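Local coordinates for leucine aminopeptidase A1, chloroplastic (Solanum lycopersicum, PDB 5D8N), which removes N-terminal amino acids, preferably leucine, from peptides as a magnesium-dependent homohexameric aminopeptidase of the M17 family, and also acts as a molecular chaperone, at residues I251-A254 / E255-K258; L396-A399 / C400-V404. The protein carries 1 engineered substitution. One frame throughout, in Å; residues are numbered along the deposited sequence.

Contact 1 of 2, residues I251-A254 / E255-K258; sequences ILDA and EQCK
I251 reaches Q256 through a water: its carbonyl O accepts a hydrogen bond from the water, which in turn accepts one from NE2 of Q256. The side chain of I251 points the other way, onto A233 and K237 of helix 229-242. L252, still on the strand and backbone-bonded to F279 of strand 278-284, lies across the Q256 side chain at about a right angle, CD2 of L252 being 3.7 Å from Q256 NE2. CB of L252 also packs against SG of C257 at 4.0 Å, on the buried side of the turn, where F279 touches both residues.

D253 is the N-cap of helix 254-259, and with Q256 it forms a capping box, the reciprocal pairing of side chain and backbone that closes the first turn of a helix. With chi1 at 69°, CG sits between the backbone N and the carbonyl carbon, and this folds the carboxylate back over the helix start. D253 OD1 accepts from Q256 N at 3.0 Å, an almost straight bond (169°) arriving nearly along the C-O axis. In return D253 N donates to OE1 of Q256, also at 3.0 Å; the donor is tilted from the plane of that amide, which stands 79° from the plane of the carboxylate. Because OE1 is held by D253 N while NE2 binds the water, the Q256 amide is fixed in rotation. The carbonyl O of D253 receives C257 N at 3.0 Å.

A254 continues the helical bonding, its O accepting from K258 N at 2.9 Å, while its CB points away from the following residues and packs on P277 and L266. The extended K258 side chain runs away from the turn, and its NZ makes a weak hydrogen bond to G14 O of a neighbouring subunit.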
# COMPACT_ATOMS: atom_id res chain seq x y z
N ILE A 251 -1.30 -20.55 40.41
CA ILE A 251 -0.63 -20.28 39.16
C ILE A 251 -0.40 -21.62 38.47
O ILE A 251 0.24 -22.50 39.03
CB ILE A 251 0.74 -19.61 39.39
CG1 ILE A 251 0.58 -18.32 40.19
CG2 ILE A 251 1.42 -19.31 38.06
CD1 ILE A 251 -0.41 -17.34 39.61
N LEU A 252 -1.01 -21.80 37.30
CA LEU A 252 -0.79 -23.04 36.53
C LEU A 252 0.30 -22.82 35.48
O LEU A 252 0.22 -21.87 34.69
CB LEU A 252 -2.09 -23.49 35.86
CG LEU A 252 -3.37 -23.50 36.71
CD1 LEU A 252 -4.49 -24.11 35.90
CD2 LEU A 252 -3.16 -24.37 37.93
N ASP A 253 1.22 -23.78 35.38
CA ASP A 253 2.23 -23.75 34.33
C ASP A 253 1.77 -24.50 33.08
O ASP A 253 0.62 -24.93 32.98
CB ASP A 253 3.59 -24.25 34.86
CG ASP A 253 3.61 -25.75 35.17
OD1 ASP A 253 2.71 -26.49 34.71
OD2 ASP A 253 4.52 -26.16 35.91
N ALA A 254 2.58 -24.44 32.03
CA ALA A 254 2.18 -24.92 30.71
C ALA A 254 1.73 -26.37 30.79
O ALA A 254 0.78 -26.75 30.10
CB ALA A 254 3.33 -24.81 29.72
N GLU A 255 2.39 -27.17 31.61
CA GLU A 255 2.11 -28.61 31.70
C GLU A 255 0.76 -28.84 32.37
O GLU A 255 -0.03 -29.66 31.91
CB GLU A 255 3.18 -29.37 32.51
CG GLU A 255 4.34 -29.90 31.68
CD GLU A 255 3.92 -30.79 30.50
OE1 GLU A 255 3.38 -31.91 30.69
OE2 GLU A 255 4.15 -30.39 29.34
N GLN A 256 0.47 -28.06 33.40
CA GLN A 256 -0.87 -28.11 33.98
C GLN A 256 -1.98 -27.66 33.02
O GLN A 256 -3.08 -28.21 33.01
CB GLN A 256 -0.90 -27.28 35.26
CG GLN A 256 -0.03 -27.84 36.38
CD GLN A 256 0.09 -26.88 37.54
OE1 GLN A 256 0.79 -25.87 37.46
NE2 GLN A 256 -0.70 -27.12 38.58
N CYS A 257 -1.71 -26.66 32.19
CA CYS A 257 -2.73 -26.20 31.24
C CYS A 257 -2.90 -27.24 30.14
O CYS A 257 -3.99 -27.44 29.59
CB CYS A 257 -2.31 -24.86 30.65
SG CYS A 257 -2.36 -23.53 31.88
N LYS A 258 -1.83 -27.99 29.89
CA LYS A 258 -1.90 -29.03 28.88
C LYS A 258 -2.78 -30.16 29.38
O LYS A 258 -3.59 -30.68 28.64
CB LYS A 258 -0.51 -29.55 28.55
CG LYS A 258 -0.45 -30.63 27.48
CD LYS A 258 1.01 -30.81 27.09
CE LYS A 258 1.19 -31.90 26.06
NZ LYS A 258 2.64 -32.02 25.71
O HOH W 1 -0.51 -24.79 40.34

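Contact 2 of 2, residues L396-A399 / C400-V404; sequences LIYA and CNQGV
The C-terminal end of helix 388-401, in the catalytic domain, is where Y398 meets Q402, just before the chain turns towards strand 406-411. The bent side chain of Q402 carries its amide over one face of the phenol ring, and the two planes are only 9° apart. One end of the Q402 amide lies above the centre of the Y398 ring, while CD of Q402 is 3.7 Å from CE1 of Y398. With CG of Y398 anti to the backbone N (chi1 -175°), the ring extends alongside the last turn to meet this amide. F279 and H281 make edge-to-face contacts with the same ring, and I352 packs on it too.

The backbone bonds of the last helical turn follow. C400 N donates to L396 O at 2.9 Å in a nearly straight bond (167°), and N401 N follows with I397 O at 3.0 Å. I397 and N401 run side by side, pointing the same way, with CG2 of I397 3.7 Å from ND2 of N401. Q402 N then bonds to A399 O at 3.1 Å, approaching from above the carbonyl plane, while its link to Y398 O is weak. This switch from four-residue to three-residue spacing tightens the final turn.

Beyond it, A399 O is also approached by CG2 of V404 at 3.4 Å. A399 and V404 both face the sheet, touching A296 of strand 293-305, and C400 packs on I407. The carbonyl O of Q402 is hydrogen-bonded by NZ of K294, and G403, with a positive phi, marks the end of the helix. From there the chain leads into strand 406-411, which runs parallel to strand 293-305, as in the alpha/beta/alpha architecture of M17 catalytic domains.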
# COMPACT_ATOMS: atom_id res chain seq x y z
N LEU A 396 -12.00 -18.50 29.29
CA LEU A 396 -13.42 -18.45 29.51
C LEU A 396 -13.98 -19.82 29.88
O LEU A 396 -14.87 -19.94 30.72
CB LEU A 396 -14.10 -17.86 28.28
CG LEU A 396 -13.94 -16.36 28.06
CD1 LEU A 396 -14.42 -15.96 26.66
CD2 LEU A 396 -14.72 -15.52 29.06
N ILE A 397 -13.48 -20.86 29.23
CA ILE A 397 -13.89 -22.22 29.55
C ILE A 397 -13.50 -22.49 31.00
O ILE A 397 -14.31 -22.99 31.76
CB ILE A 397 -13.21 -23.24 28.62
CG1 ILE A 397 -13.80 -23.12 27.21
CG2 ILE A 397 -13.41 -24.66 29.12
CD1 ILE A 397 -12.90 -23.66 26.11
N TYR A 398 -12.30 -22.08 31.39
CA TYR A 398 -11.85 -22.28 32.77
C TYR A 398 -12.74 -21.53 33.75
O TYR A 398 -13.15 -22.06 34.78
CB TYR A 398 -10.42 -21.76 32.92
CG TYR A 398 -9.80 -22.01 34.27
CD1 TYR A 398 -9.92 -21.10 35.29
CD2 TYR A 398 -9.12 -23.19 34.52
CE1 TYR A 398 -9.38 -21.35 36.53
CE2 TYR A 398 -8.51 -23.42 35.75
CZ TYR A 398 -8.68 -22.51 36.76
OH TYR A 398 -8.02 -22.70 37.96
N ALA A 399 -13.09 -20.29 33.41
CA ALA A 399 -13.99 -19.53 34.27
C ALA A 399 -15.32 -20.27 34.44
O ALA A 399 -15.87 -20.33 35.55
CB ALA A 399 -14.21 -18.13 33.71
N CYS A 400 -15.89 -20.72 33.33
CA CYS A 400 -17.16 -21.43 33.43
C CYS A 400 -17.02 -22.69 34.30
O CYS A 400 -17.93 -23.03 35.03
CB CYS A 400 -17.71 -21.80 32.05
SG CYS A 400 -18.22 -20.36 31.07
N ASN A 401 -15.86 -23.33 34.27
CA ASN A 401 -15.63 -24.54 35.04
C ASN A 401 -15.41 -24.29 36.51
O ASN A 401 -15.48 -25.24 37.28
CB ASN A 401 -14.43 -25.33 34.50
CG ASN A 401 -14.75 -26.03 33.20
OD1 ASN A 401 -15.91 -26.21 32.87
ND2 ASN A 401 -13.73 -26.35 32.43
N GLN A 402 -15.29 -23.04 36.92
CA GLN A 402 -15.28 -22.71 38.34
C GLN A 402 -16.71 -22.61 38.91
O GLN A 402 -16.90 -22.31 40.08
CB GLN A 402 -14.52 -21.41 38.57
CG GLN A 402 -13.09 -21.40 38.07
CD GLN A 402 -12.36 -22.72 38.30
OE1 GLN A 402 -12.08 -23.49 37.35
NE2 GLN A 402 -12.01 -22.95 39.55
N GLY A 403 -17.72 -22.75 38.05
CA GLY A 403 -19.09 -22.70 38.53
C GLY A 403 -19.57 -21.30 38.85
O GLY A 403 -20.53 -21.13 39.61
N VAL A 404 -19.04 -20.29 38.15
CA VAL A 404 -19.56 -18.95 38.35
C VAL A 404 -20.94 -18.73 37.73
O VAL A 404 -21.32 -19.38 36.78
CB VAL A 404 -18.54 -17.88 37.90
CG1 VAL A 404 -17.26 -18.04 38.71
CG2 VAL A 404 -18.25 -17.99 36.42

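How the contacts relate
Contact 1 precedes contact 2 along the chain, and their centres lie 16 Å apart on the same side of the chain's centre, both in the catalytic domain. Contact 1 starts a short helix straight after strand 247-252, an outermost strand, within this chain, of the mixed sheet; contact 2 ends helix 388-401, which leads into the interior strand 406-411 of that sheet. The two meet where CD1 of L252 packs on CE2 of Y398 at 4.1 Å, and F279 and M262 touch both. A helix start at the sheet margin is thus joined by apolar packing to the far end of the helix that carries R389, a predicted active-site residue.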